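Local coordinates for hydrolase, haloacid dehalogenase-like family (Porphyromonas gingivalis, PDB 2I6X), which is a predicted hydrolase of the haloacid dehalogenase (HAD) superfamily, whose natural substrate is not established, at residues 37-42 against 46-51; 95-100 against 201-206; 157-162 against 186-191. One frame throughout, in Å; residues are numbered along the deposited sequence.

Contact 1: residues 37-42 against 46-51; sequences EEMLDP and KGLFLD
Leu40 meets the flat side of Phe49 at the corner between two short helices, 36-39 and 48-54, in the helical cap domain that this HAD hydrolase inserts beside its parallel-sheet core. The tight part of the contact is built round that ring. Leu40 CD1 stands almost over the middle of one face, 3.5 Å from the ring centroid and only 12° off the ring normal, a CH-pi contact. With CG opposite its own carbonyl carbon (chi1 -78°), Phe49 reaches across to the point where the chain leaves helix 36-39. Met39, a selenomethionine, crosses the ring at roughly a right angle and meets its edge: CE lies 3.4 Å from Phe49 CE2, and SE is 5.4 Å from the centroid in a Met-aromatic arrangement. A second conformer of Met39 exists, which makes this edge contact less certain than the one over the face. Helix 59-70 closes the apolar group, with Phe62 meeting Phe49 edge-to-face and Leu66 and Tyr69 touching Met39.

Elsewhere the packing is looser. Leu48 offers one methyl, CD1, at 4.1 Å from Met39 SE, and the connection through residues 43-45 is not modelled, consistent with a mobile loop. Here a single water spans the two backbones. Gly47 sits at the N-cap of helix 48-54, and in the first turn that follows, the water lies near the amide of Phe49. It donates to Met39 O at 2.7 Å and accepts a weak bond from Phe49 N at 3.4 Å.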
ATOM      1  N   GLU A  37      -5.753  -8.963  16.950  1.00 64.08           N
ATOM      2  CA  GLU A  37      -6.840  -8.134  16.462  1.00 65.45           C
ATOM      3  C   GLU A  37      -6.708  -6.706  17.002  1.00 66.05           C
ATOM      4  O   GLU A  37      -6.892  -5.732  16.269  1.00 65.76           O
ATOM      5  CB  GLU A  37      -8.172  -8.770  16.840  1.00 65.71           C
ATOM      6  CG  GLU A  37      -9.396  -8.062  16.300  1.00 67.56           C
ATOM      7  CD  GLU A  37     -10.545  -9.019  16.030  1.00 69.58           C
ATOM      8  OE1 GLU A  37     -11.702  -8.535  15.963  1.00 69.26           O
ATOM      9  OE2 GLU A  37     -10.288 -10.246  15.885  1.00 69.67           O
ATOM     10  N   GLU A  38      -6.344  -6.586  18.270  1.00 67.15           N
ATOM     11  CA  GLU A  38      -6.105  -5.266  18.827  1.00 68.82           C
ATOM     12  C   GLU A  38      -4.762  -4.668  18.373  1.00 69.34           C
ATOM     13  O   GLU A  38      -4.644  -3.447  18.243  1.00 69.47           O
ATOM     14  CB  GLU A  38      -6.304  -5.241  20.358  1.00 69.08           C
ATOM     15  CG  GLU A  38      -5.044  -5.069  21.208  1.00 69.95           C
ATOM     16  CD  GLU A  38      -5.182  -5.723  22.565  1.00 71.33           C
ATOM     17  OE1 GLU A  38      -5.346  -5.000  23.578  1.00 70.46           O
ATOM     18  OE2 GLU A  38      -5.141  -6.971  22.608  1.00 71.58           O
HETATM   19  N   MSE A  39      -3.768  -5.529  18.139  0.50 70.02           N
HETATM   20  CA  MSE A  39      -2.458  -5.094  17.635  0.50 71.03           C
HETATM   21  C   MSE A  39      -2.584  -4.477  16.243  0.50 70.96           C
HETATM   22  O   MSE A  39      -1.864  -3.535  15.911  0.50 71.05           O
HETATM   23  CB  MSE A  39      -1.436  -6.244  17.620  0.50 70.87           C
HETATM   24  CG  MSE A  39      -0.798  -6.570  18.988  0.50 71.85           C
HETATM   25 SE   MSE A  39       1.043  -7.306  18.906  0.50 73.16          SE
HETATM   26  CE  MSE A  39       0.726  -8.776  17.694  0.50 73.79           C
ATOM     27  N   LEU A  40      -3.517  -5.012  15.450  1.00 71.06           N
ATOM     28  CA  LEU A  40      -3.797  -4.560  14.080  1.00 71.93           C
ATOM     29  C   LEU A  40      -4.910  -3.496  13.944  1.00 73.10           C
ATOM     30  O   LEU A  40      -5.281  -3.150  12.822  1.00 74.09           O
ATOM     31  CB  LEU A  40      -4.144  -5.766  13.190  1.00 71.78           C
ATOM     32  CG  LEU A  40      -3.110  -6.305  12.191  1.00 72.56           C
ATOM     33  CD1 LEU A  40      -1.684  -6.044  12.623  1.00 72.61           C
ATOM     34  CD2 LEU A  40      -3.294  -7.791  11.861  1.00 71.62           C
ATOM     35  N   ASP A  41      -5.439  -2.988  15.056  1.00 73.54           N
ATOM     36  CA  ASP A  41      -6.502  -1.984  15.028  1.00 74.50           C
ATOM     37  C   ASP A  41      -5.951  -0.536  15.036  1.00 74.71           C
ATOM     38  O   ASP A  41      -4.981  -0.245  15.756  1.00 74.90           O
ATOM     39  CB  ASP A  41      -7.488  -2.230  16.195  1.00 74.95           C
ATOM     40  CG  ASP A  41      -8.083  -0.944  16.759  1.00 76.97           C
ATOM     41  OD1 ASP A  41      -9.164  -0.519  16.286  1.00 79.01           O
ATOM     42  OD2 ASP A  41      -7.467  -0.346  17.674  1.00 79.95           O
ATOM     43  N   PRO A  42      -6.571   0.379  14.238  1.00 74.92           N
ATOM     44  CA  PRO A  42      -6.237   1.834  14.211  1.00 74.39           C
ATOM     45  C   PRO A  42      -6.567   2.587  15.510  1.00 74.36           C
ATOM     46  O   PRO A  42      -7.198   3.656  15.483  1.00 73.75           O
ATOM     47  CB  PRO A  42      -7.072   2.373  13.042  1.00 74.35           C
ATOM     48  CG  PRO A  42      -7.506   1.144  12.245  1.00 74.86           C
ATOM     49  CD  PRO A  42      -7.624   0.042  13.254  1.00 75.11           C
ATOM     50  N   LYS A  46       1.353   4.352  18.302  1.00 74.01           N
ATOM     51  CA  LYS A  46       1.882   3.333  19.216  1.00 73.88           C
ATOM     52  C   LYS A  46       1.619   1.936  18.672  1.00 73.46           C
ATOM     53  O   LYS A  46       0.469   1.579  18.387  1.00 73.99           O
ATOM     54  CB  LYS A  46       1.238   3.447  20.603  1.00 74.19           C
ATOM     55  CG  LYS A  46       1.782   4.553  21.515  1.00 75.84           C
ATOM     56  CD  LYS A  46       2.755   3.990  22.566  1.00 78.31           C
ATOM     57  CE  LYS A  46       3.155   5.054  23.591  1.00 79.19           C
ATOM     58  NZ  LYS A  46       3.810   4.456  24.789  1.00 80.51           N
ATOM     59  N   GLY A  47       2.685   1.152  18.530  1.00 72.35           N
ATOM     60  CA  GLY A  47       2.554  -0.271  18.224  1.00 71.30           C
ATOM     61  C   GLY A  47       3.664  -0.798  17.341  1.00 70.34           C
ATOM     62  O   GLY A  47       4.199  -0.077  16.503  1.00 69.98           O
ATOM     63  N   LEU A  48       4.023  -2.061  17.519  1.00 69.79           N
ATOM     64  CA  LEU A  48       5.102  -2.597  16.699  1.00 69.14           C
ATOM     65  C   LEU A  48       4.731  -2.909  15.257  1.00 68.03           C
ATOM     66  O   LEU A  48       5.617  -2.906  14.415  1.00 67.65           O
ATOM     67  CB  LEU A  48       5.917  -3.725  17.363  1.00 69.58           C
ATOM     68  CG  LEU A  48       5.356  -4.787  18.301  1.00 70.75           C
ATOM     69  CD1 LEU A  48       4.542  -5.780  17.526  1.00 70.50           C
ATOM     70  CD2 LEU A  48       6.467  -5.496  19.062  1.00 69.65           C
ATOM     71  N   PHE A  49       3.451  -3.134  14.956  1.00 66.76           N
ATOM     72  CA  PHE A  49       3.051  -3.167  13.557  1.00 65.93           C
ATOM     73  C   PHE A  49       3.251  -1.815  12.869  1.00 65.68           C
ATOM     74  O   PHE A  49       3.599  -1.775  11.699  1.00 65.51           O
ATOM     75  CB  PHE A  49       1.632  -3.720  13.370  1.00 65.94           C
ATOM     76  CG  PHE A  49       1.582  -5.214  13.464  1.00 65.73           C
ATOM     77  CD1 PHE A  49       1.774  -6.004  12.337  1.00 63.91           C
ATOM     78  CD2 PHE A  49       1.412  -5.831  14.697  1.00 65.27           C
ATOM     79  CE1 PHE A  49       1.759  -7.379  12.442  1.00 66.26           C
ATOM     80  CE2 PHE A  49       1.398  -7.199  14.805  1.00 64.45           C
ATOM     81  CZ  PHE A  49       1.571  -7.981  13.686  1.00 65.92           C
ATOM     82  N   LEU A  50       3.066  -0.717  13.603  1.00 65.16           N
ATOM     83  CA  LEU A  50       3.383   0.597  13.055  1.00 65.48           C
ATOM     84  C   LEU A  50       4.883   0.775  12.870  1.00 65.29           C
ATOM     85  O   LEU A  50       5.315   1.432  11.926  1.00 65.60           O
ATOM     86  CB  LEU A  50       2.811   1.757  13.892  1.00 65.43           C
ATOM     87  CG  LEU A  50       3.248   3.151  13.393  1.00 66.02           C
ATOM     88  CD1 LEU A  50       2.684   3.430  11.985  1.00 66.96           C
ATOM     89  CD2 LEU A  50       2.927   4.300  14.360  1.00 65.56           C
ATOM     90  N   ASP A  51       5.670   0.214  13.780  1.00 65.42           N
ATOM     91  CA  ASP A  51       7.128   0.281  13.681  1.00 65.56           C
ATOM     92  C   ASP A  51       7.569  -0.466  12.422  1.00 65.08           C
ATOM     93  O   ASP A  51       8.544  -0.085  11.771  1.00 65.39           O
ATOM     94  CB  ASP A  51       7.792  -0.318  14.928  1.00 65.75           C
ATOM     95  CG  ASP A  51       7.597   0.540  16.173  1.00 67.51           C
ATOM     96  OD1 ASP A  51       7.173   1.716  16.051  1.00 69.77           O
ATOM     97  OD2 ASP A  51       7.874   0.040  17.291  1.00 69.97           O
TER
HETATM   98  O   HOH W   1       0.636  -3.198  16.940  1.00 60.92           O

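Contact 2: residues 95-100 against 201-206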
ATOM      1  N   PHE A  95      -4.019  -3.803 -12.846  1.00 62.61           N
ATOM      2  CA  PHE A  95      -2.633  -3.612 -13.290  1.00 62.63           C
ATOM      3  C   PHE A  95      -2.523  -3.432 -14.806  1.00 62.62           C
ATOM      4  O   PHE A  95      -1.760  -2.591 -15.276  1.00 62.14           O
ATOM      5  CB  PHE A  95      -1.715  -4.722 -12.781  1.00 62.12           C
ATOM      6  CG  PHE A  95      -1.248  -4.499 -11.386  1.00 62.37           C
ATOM      7  CD1 PHE A  95      -0.222  -3.583 -11.118  1.00 63.47           C
ATOM      8  CD2 PHE A  95      -1.856  -5.158 -10.323  1.00 62.34           C
ATOM      9  CE1 PHE A  95       0.229  -3.356  -9.793  1.00 62.28           C
ATOM     10  CE2 PHE A  95      -1.429  -4.929  -8.999  1.00 62.30           C
ATOM     11  CZ  PHE A  95      -0.375  -4.030  -8.740  1.00 62.13           C
ATOM     12  N   ASP A  96      -3.294  -4.218 -15.556  1.00 62.47           N
ATOM     13  CA  ASP A  96      -3.400  -4.028 -16.994  1.00 63.46           C
ATOM     14  C   ASP A  96      -3.841  -2.607 -17.354  1.00 62.91           C
ATOM     15  O   ASP A  96      -3.259  -1.992 -18.245  1.00 62.59           O
ATOM     16  CB  ASP A  96      -4.359  -5.060 -17.618  1.00 64.47           C
ATOM     17  CG  ASP A  96      -3.696  -6.404 -17.843  1.00 67.67           C
ATOM     18  OD1 ASP A  96      -2.444  -6.478 -17.761  1.00 72.10           O
ATOM     19  OD2 ASP A  96      -4.408  -7.391 -18.110  1.00 71.48           O
ATOM     20  N   TYR A  97      -4.853  -2.101 -16.645  1.00 62.33           N
ATOM     21  CA  TYR A  97      -5.387  -0.776 -16.888  1.00 62.31           C
ATOM     22  C   TYR A  97      -4.344   0.300 -16.597  1.00 62.69           C
ATOM     23  O   TYR A  97      -4.193   1.248 -17.350  1.00 63.13           O
ATOM     24  CB  TYR A  97      -6.648  -0.523 -16.063  1.00 62.05           C
ATOM     25  CG  TYR A  97      -7.120   0.900 -16.195  1.00 61.50           C
ATOM     26  CD1 TYR A  97      -7.553   1.401 -17.435  1.00 62.92           C
ATOM     27  CD2 TYR A  97      -7.114   1.754 -15.106  1.00 62.70           C
ATOM     28  CE1 TYR A  97      -7.965   2.734 -17.577  1.00 63.26           C
ATOM     29  CE2 TYR A  97      -7.531   3.101 -15.227  1.00 62.61           C
ATOM     30  CZ  TYR A  97      -7.950   3.575 -16.466  1.00 63.15           C
ATOM     31  OH  TYR A  97      -8.366   4.875 -16.598  1.00 62.79           O
ATOM     32  N   ILE A  98      -3.637   0.135 -15.495  1.00 63.16           N
ATOM     33  CA  ILE A  98      -2.579   1.042 -15.088  1.00 64.11           C
ATOM     34  C   ILE A  98      -1.497   1.008 -16.159  1.00 64.05           C
ATOM     35  O   ILE A  98      -0.961   2.026 -16.533  1.00 64.04           O
ATOM     36  CB  ILE A  98      -2.039   0.638 -13.680  1.00 64.16           C
ATOM     37  CG1 ILE A  98      -3.038   1.041 -12.607  1.00 64.67           C
ATOM     38  CG2 ILE A  98      -0.694   1.277 -13.334  1.00 65.61           C
ATOM     39  CD1 ILE A  98      -2.514   0.741 -11.233  1.00 68.87           C
ATOM     40  N   ASP A  99      -1.204  -0.174 -16.673  1.00 64.70           N
ATOM     41  CA  ASP A  99      -0.193  -0.301 -17.697  1.00 65.28           C
ATOM     42  C   ASP A  99      -0.545   0.490 -18.962  1.00 64.76           C
ATOM     43  O   ASP A  99       0.354   1.007 -19.641  1.00 64.71           O
ATOM     44  CB  ASP A  99       0.040  -1.765 -18.042  1.00 66.33           C
ATOM     45  CG  ASP A  99       1.297  -1.959 -18.864  1.00 69.50           C
ATOM     46  OD1 ASP A  99       1.201  -2.537 -19.971  1.00 71.53           O
ATOM     47  OD2 ASP A  99       2.379  -1.492 -18.413  1.00 73.65           O
ATOM     48  N   SER A 100      -1.844   0.578 -19.268  1.00 63.78           N
ATOM     49  CA  SER A 100      -2.330   1.364 -20.399  1.00 62.85           C
ATOM     50  C   SER A 100      -2.203   2.863 -20.165  1.00 62.85           C
ATOM     51  O   SER A 100      -2.201   3.638 -21.112  1.00 62.67           O
ATOM     52  CB  SER A 100      -3.780   1.004 -20.744  1.00 62.64           C
ATOM     53  OG  SER A 100      -4.689   1.499 -19.789  1.00 61.92           O
ATOM     54  N   PRO A 201     -13.984   1.896 -14.535  1.00 63.98           N
ATOM     55  CA  PRO A 201     -14.894   2.845 -15.224  1.00 63.99           C
ATOM     56  C   PRO A 201     -14.931   4.274 -14.638  1.00 64.36           C
ATOM     57  O   PRO A 201     -14.859   5.248 -15.396  1.00 63.96           O
ATOM     58  CB  PRO A 201     -16.263   2.143 -15.148  1.00 64.16           C
ATOM     59  CG  PRO A 201     -15.921   0.660 -15.076  1.00 63.24           C
ATOM     60  CD  PRO A 201     -14.689   0.644 -14.169  1.00 64.00           C
ATOM     61  N   ALA A 202     -14.998   4.397 -13.310  1.00 64.87           N
ATOM     62  CA  ALA A 202     -15.065   5.710 -12.643  1.00 65.33           C
ATOM     63  C   ALA A 202     -13.794   6.542 -12.824  1.00 65.64           C
ATOM     64  O   ALA A 202     -13.855   7.761 -13.027  1.00 65.78           O
ATOM     65  CB  ALA A 202     -15.373   5.554 -11.150  1.00 65.36           C
ATOM     66  N   ILE A 203     -12.641   5.888 -12.716  1.00 65.54           N
ATOM     67  CA  ILE A 203     -11.363   6.566 -12.936  1.00 64.85           C
ATOM     68  C   ILE A 203     -11.200   6.979 -14.430  1.00 65.07           C
ATOM     69  O   ILE A 203     -10.804   8.114 -14.714  1.00 65.11           O
ATOM     70  CB  ILE A 203     -10.178   5.728 -12.387  1.00 64.23           C
ATOM     71  CG1 ILE A 203     -10.281   5.535 -10.862  1.00 63.36           C
ATOM     72  CG2 ILE A 203      -8.814   6.307 -12.796  1.00 64.29           C
ATOM     73  CD1 ILE A 203     -10.553   6.784 -10.019  1.00 61.19           C
ATOM     74  N   THR A 204     -11.538   6.077 -15.359  1.00 64.94           N
ATOM     75  CA  THR A 204     -11.525   6.350 -16.811  1.00 64.51           C
ATOM     76  C   THR A 204     -12.334   7.613 -17.120  1.00 65.64           C
ATOM     77  O   THR A 204     -12.009   8.362 -18.055  1.00 65.37           O
ATOM     78  CB  THR A 204     -12.116   5.155 -17.629  1.00 64.47           C
ATOM     79  OG1 THR A 204     -11.545   3.923 -17.176  1.00 62.10           O
ATOM     80  CG2 THR A 204     -11.854   5.295 -19.131  1.00 62.38           C
ATOM     81  N   ARG A 205     -13.387   7.823 -16.323  1.00 66.46           N
ATOM     82  CA  ARG A 205     -14.255   8.998 -16.388  1.00 67.47           C
ATOM     83  C   ARG A 205     -13.550  10.242 -15.885  1.00 67.69           C
ATOM     84  O   ARG A 205     -13.579  11.276 -16.545  1.00 67.82           O
ATOM     85  CB  ARG A 205     -15.513   8.779 -15.544  1.00 67.86           C
ATOM     86  CG  ARG A 205     -16.820   8.738 -16.308  1.00 70.49           C
ATOM     87  CD  ARG A 205     -17.635  10.014 -16.051  1.00 75.76           C
ATOM     88  NE  ARG A 205     -19.060   9.884 -16.412  1.00 78.93           N
ATOM     89  CZ  ARG A 205     -20.016   9.466 -15.579  1.00 80.36           C
ATOM     90  NH1 ARG A 205     -21.273   9.392 -15.991  1.00 79.36           N
ATOM     91  NH2 ARG A 205     -19.717   9.127 -14.324  1.00 82.30           N
ATOM     92  N   LEU A 206     -12.933  10.148 -14.708  1.00 67.91           N
ATOM     93  CA  LEU A 206     -12.251  11.294 -14.122  1.00 68.48           C
ATOM     94  C   LEU A 206     -11.178  11.828 -15.055  1.00 68.60           C
ATOM     95  O   LEU A 206     -11.023  13.040 -15.187  1.00 69.46           O
ATOM     96  CB  LEU A 206     -11.630  10.958 -12.756  1.00 68.36           C
ATOM     97  CG  LEU A 206     -12.532  10.734 -11.534  1.00 68.86           C
ATOM     98  CD1 LEU A 206     -11.681  10.533 -10.292  1.00 68.76           C
ATOM     99  CD2 LEU A 206     -13.543  11.862 -11.296  1.00 68.36           C
TER
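Tyr97 lays its phenol end against Thr204, bridging two helices whose backbones stay well apart, with the closest CA atoms, those of Tyr97 and Thr204, separated by 9.4 Å. The hydroxyl does most of the touching: Tyr97 OH is 3.5 Å from Thr204 CA, so it presses on the helix backbone as well as on the side chain. Ile203 comes in at the ring edge, near its plane, with CG2 lying 4.1 Å from Tyr97 OH. The reach comes from a first torsion of 174°, which swings the Tyr97 ring away from its own backbone N and out from helix 92-101.

One shell further out, Thr204 OG1 is held by a hydrogen bond to Ile200 O, one turn back in its own helix, which fixes the rotation of the threonine side chain. Trp199, Ile200 and Leu207 also touch Tyr97, so the ring is bedded against more of the C-terminal region than Ile203 and Thr204 alone. Ile203 itself reaches on to Ile173 and Tyr191. In the Rossmann-like core of the HAD fold, helix 200-207 thus packs Ile203 and Leu206 on strands 170-173 and 189-191 of the parallel sheet while it receives Tyr97 from neighbouring helix 92-101.

Contact 3: residues 157-162 against 186-191; sequences LEMIAD and LGFHTY
Leu186 begins the contact with one methyl, its CD2 lying 4.3 Å from Leu157 CD2 at the more exposed margin. It also touches Glu153 and Phe156, in the turn leading up to Leu157 in helix 153-163. Gly187 follows with positive phi (101°) and closes helix 177-185 in a Schellman motif, turning the chain toward the sheet. Phe188 then carries the main packing. Its ring points at helix 153-163 and its far carbon, CZ, is met by two side chains coming from the opposite direction: Met159 CE and Ile160 CD1 each lie 3.9 Å from it. Met159, a selenomethionine, extends with CG opposite its backbone N (chi1 173°) before bending at the last torsion to bring its methyl to the ring. At His189 the chain enters strand 189-191, an edge strand of the parallel sheet, where His189 and Tyr191 make backbone hydrogen bonds with Phe172. Strand 170-173, helix 177-185 and strand 189-191 thus form a beta-alpha-beta crossover, and helix 153-163 packs on its returning turn. Across the two segments only apolar carbons meet, so the contact rests on burial and van der Waals fit, with no polar group to impose a precise orientation.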
ATOM      1  N   LEU A 157       4.793  15.062   1.253  1.00 61.88           N
ATOM      2  CA  LEU A 157       5.717  16.116   0.886  1.00 63.03           C
ATOM      3  C   LEU A 157       7.036  15.582   0.283  1.00 62.94           C
ATOM      4  O   LEU A 157       7.559  16.160  -0.674  1.00 62.18           O
ATOM      5  CB  LEU A 157       5.958  17.082   2.064  1.00 63.53           C
ATOM      6  CG  LEU A 157       4.724  17.818   2.642  1.00 64.85           C
ATOM      7  CD1 LEU A 157       5.149  18.747   3.752  1.00 67.38           C
ATOM      8  CD2 LEU A 157       4.018  18.640   1.620  1.00 66.95           C
ATOM      9  N   GLU A 158       7.555  14.483   0.833  1.00 63.03           N
ATOM     10  CA  GLU A 158       8.717  13.824   0.260  1.00 64.04           C
ATOM     11  C   GLU A 158       8.424  13.418  -1.198  1.00 64.08           C
ATOM     12  O   GLU A 158       9.215  13.727  -2.099  1.00 63.65           O
ATOM     13  CB  GLU A 158       9.150  12.626   1.111  1.00 63.42           C
ATOM     14  CG  GLU A 158      10.519  12.070   0.691  1.00 66.13           C
ATOM     15  CD  GLU A 158      11.050  10.943   1.586  1.00 66.83           C
ATOM     16  OE1 GLU A 158      10.748  10.965   2.792  1.00 72.84           O
ATOM     17  OE2 GLU A 158      11.794  10.049   1.102  1.00 69.07           O
HETATM   18  N   MSE A 159       7.268  12.774  -1.409  1.00 64.09           N
HETATM   19  CA  MSE A 159       6.769  12.388  -2.728  1.00 66.50           C
HETATM   20  C   MSE A 159       6.703  13.545  -3.738  1.00 63.87           C
HETATM   21  O   MSE A 159       7.237  13.443  -4.845  1.00 64.04           O
HETATM   22  CB  MSE A 159       5.392  11.715  -2.615  1.00 65.50           C
HETATM   23  CG  MSE A 159       4.764  11.457  -3.979  1.00 68.09           C
HETATM   24 SE   MSE A 159       3.125  10.395  -3.927  1.00 76.50          SE
HETATM   25  CE  MSE A 159       1.934  11.795  -3.203  1.00 71.25           C
ATOM     26  N   ILE A 160       6.036  14.627  -3.350  1.00 62.55           N
ATOM     27  CA  ILE A 160       6.007  15.886  -4.127  1.00 60.53           C
ATOM     28  C   ILE A 160       7.390  16.400  -4.497  1.00 60.51           C
ATOM     29  O   ILE A 160       7.656  16.645  -5.679  1.00 60.70           O
ATOM     30  CB  ILE A 160       5.172  16.957  -3.376  1.00 61.43           C
ATOM     31  CG1 ILE A 160       3.701  16.488  -3.226  1.00 58.28           C
ATOM     32  CG2 ILE A 160       5.269  18.347  -4.020  1.00 59.76           C
ATOM     33  CD1 ILE A 160       2.911  17.330  -2.182  1.00 59.35           C
ATOM     34  N   ALA A 161       8.270  16.578  -3.503  1.00 59.70           N
ATOM     35  CA  ALA A 161       9.646  17.008  -3.753  1.00 58.55           C
ATOM     36  C   ALA A 161      10.389  16.063  -4.719  1.00 58.53           C
ATOM     37  O   ALA A 161      11.038  16.517  -5.665  1.00 57.67           O
ATOM     38  CB  ALA A 161      10.409  17.142  -2.449  1.00 58.00           C
ATOM     39  N   ASP A 162      10.269  14.751  -4.493  1.00 58.70           N
ATOM     40  CA  ASP A 162      11.036  13.789  -5.276  1.00 59.52           C
ATOM     41  C   ASP A 162      10.531  13.647  -6.716  1.00 59.74           C
ATOM     42  O   ASP A 162      11.335  13.534  -7.643  1.00 59.40           O
ATOM     43  CB  ASP A 162      11.085  12.418  -4.585  1.00 59.98           C
ATOM     44  CG  ASP A 162      11.897  11.378  -5.388  1.00 62.04           C
ATOM     45  OD1 ASP A 162      13.141  11.471  -5.413  1.00 63.60           O
ATOM     46  OD2 ASP A 162      11.292  10.475  -6.006  1.00 62.59           O
ATOM     47  N   LEU A 186      -3.707  18.953   1.124  1.00 61.35           N
ATOM     48  CA  LEU A 186      -2.554  19.324   0.340  1.00 61.30           C
ATOM     49  C   LEU A 186      -2.849  19.772  -1.100  1.00 61.01           C
ATOM     50  O   LEU A 186      -1.924  20.173  -1.815  1.00 61.01           O
ATOM     51  CB  LEU A 186      -1.539  18.154   0.368  1.00 60.83           C
ATOM     52  CG  LEU A 186      -0.950  17.962   1.775  1.00 59.49           C
ATOM     53  CD1 LEU A 186      -0.088  16.719   1.810  1.00 58.09           C
ATOM     54  CD2 LEU A 186      -0.187  19.230   2.280  1.00 56.07           C
ATOM     55  N   GLY A 187      -4.109  19.669  -1.532  1.00 60.50           N
ATOM     56  CA  GLY A 187      -4.516  20.171  -2.835  1.00 60.00           C
ATOM     57  C   GLY A 187      -4.664  19.127  -3.936  1.00 60.80           C
ATOM     58  O   GLY A 187      -4.905  19.499  -5.093  1.00 60.73           O
ATOM     59  N   PHE A 188      -4.539  17.835  -3.594  1.00 60.62           N
ATOM     60  CA  PHE A 188      -4.805  16.741  -4.549  1.00 61.56           C
ATOM     61  C   PHE A 188      -6.278  16.599  -4.942  1.00 61.79           C
ATOM     62  O   PHE A 188      -7.168  16.914  -4.152  1.00 61.82           O
ATOM     63  CB  PHE A 188      -4.311  15.381  -4.024  1.00 60.61           C
ATOM     64  CG  PHE A 188      -2.822  15.301  -3.843  1.00 62.41           C
ATOM     65  CD1 PHE A 188      -2.019  14.730  -4.826  1.00 62.52           C
ATOM     66  CD2 PHE A 188      -2.212  15.783  -2.677  1.00 61.36           C
ATOM     67  CE1 PHE A 188      -0.652  14.648  -4.666  1.00 64.15           C
ATOM     68  CE2 PHE A 188      -0.841  15.704  -2.502  1.00 62.13           C
ATOM     69  CZ  PHE A 188      -0.044  15.150  -3.496  1.00 62.04           C
ATOM     70  N   HIS A 189      -6.504  16.148  -6.181  1.00 62.18           N
ATOM     71  CA  HIS A 189      -7.743  15.460  -6.571  1.00 62.91           C
ATOM     72  C   HIS A 189      -7.714  14.091  -5.933  1.00 62.70           C
ATOM     73  O   HIS A 189      -6.665  13.452  -5.905  1.00 61.76           O
ATOM     74  CB  HIS A 189      -7.869  15.351  -8.087  1.00 62.93           C
ATOM     75  CG  HIS A 189      -7.893  16.686  -8.750  1.00 63.97           C
ATOM     76  ND1 HIS A 189      -9.039  17.450  -8.830  1.00 65.71           N
ATOM     77  CD2 HIS A 189      -6.897  17.441  -9.274  1.00 65.14           C
ATOM     78  CE1 HIS A 189      -8.754  18.607  -9.406  1.00 65.98           C
ATOM     79  NE2 HIS A 189      -7.463  18.625  -9.692  1.00 66.02           N
ATOM     80  N   THR A 190      -8.842  13.677  -5.364  1.00 62.86           N
ATOM     81  CA  THR A 190      -8.879  12.384  -4.695  1.00 63.98           C
ATOM     82  C   THR A 190     -10.018  11.536  -5.220  1.00 64.80           C
ATOM     83  O   THR A 190     -11.003  12.054  -5.768  1.00 63.90           O
ATOM     84  CB  THR A 190      -8.966  12.471  -3.129  1.00 64.24           C
ATOM     85  OG1 THR A 190     -10.170  13.142  -2.741  1.00 64.33           O
ATOM     86  CG2 THR A 190      -7.741  13.173  -2.507  1.00 61.65           C
ATOM     87  N   TYR A 191      -9.848  10.227  -5.090  1.00 65.44           N
ATOM     88  CA  TYR A 191     -10.957   9.283  -5.253  1.00 66.81           C
ATOM     89  C   TYR A 191     -10.800   8.182  -4.200  1.00 66.88           C
ATOM     90  O   TYR A 191      -9.705   7.706  -3.993  1.00 66.97           O
ATOM     91  CB  TYR A 191     -11.013   8.702  -6.664  1.00 66.64           C
ATOM     92  CG  TYR A 191     -12.216   7.808  -6.840  1.00 68.26           C
ATOM     93  CD1 TYR A 191     -13.459   8.344  -7.179  1.00 68.70           C
ATOM     94  CD2 TYR A 191     -12.120   6.423  -6.642  1.00 68.67           C
ATOM     95  CE1 TYR A 191     -14.565   7.536  -7.317  1.00 68.45           C
ATOM     96  CE2 TYR A 191     -13.213   5.606  -6.773  1.00 67.26           C
ATOM     97  CZ  TYR A 191     -14.437   6.162  -7.112  1.00 68.69           C
ATOM     98  OH  TYR A 191     -15.543   5.352  -7.258  1.00 68.63           O
TER

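How the contacts relate
Contacts 2 and 3 belong to the sheet core and touch each other, whereas contact 1 stands apart in the helical cap. The two core contacts have centres 20 Å apart and meet at Tyr191, the last residue of the 157-162/186-191 pair: Ile203 CD1 lies 3.7 Å from Tyr191 CG. Along the chain, contact 3 is nested in the loop that contact 2 closes. From centre to centre, contact 1 is 33 Å from contact 2, on opposite sides of the chain's centre, and 26 Å from contact 3. In HAD enzymes the active site lies between core and cap, which puts contact 1 on the cap side of that cleft and contacts 2 and 3 within the core.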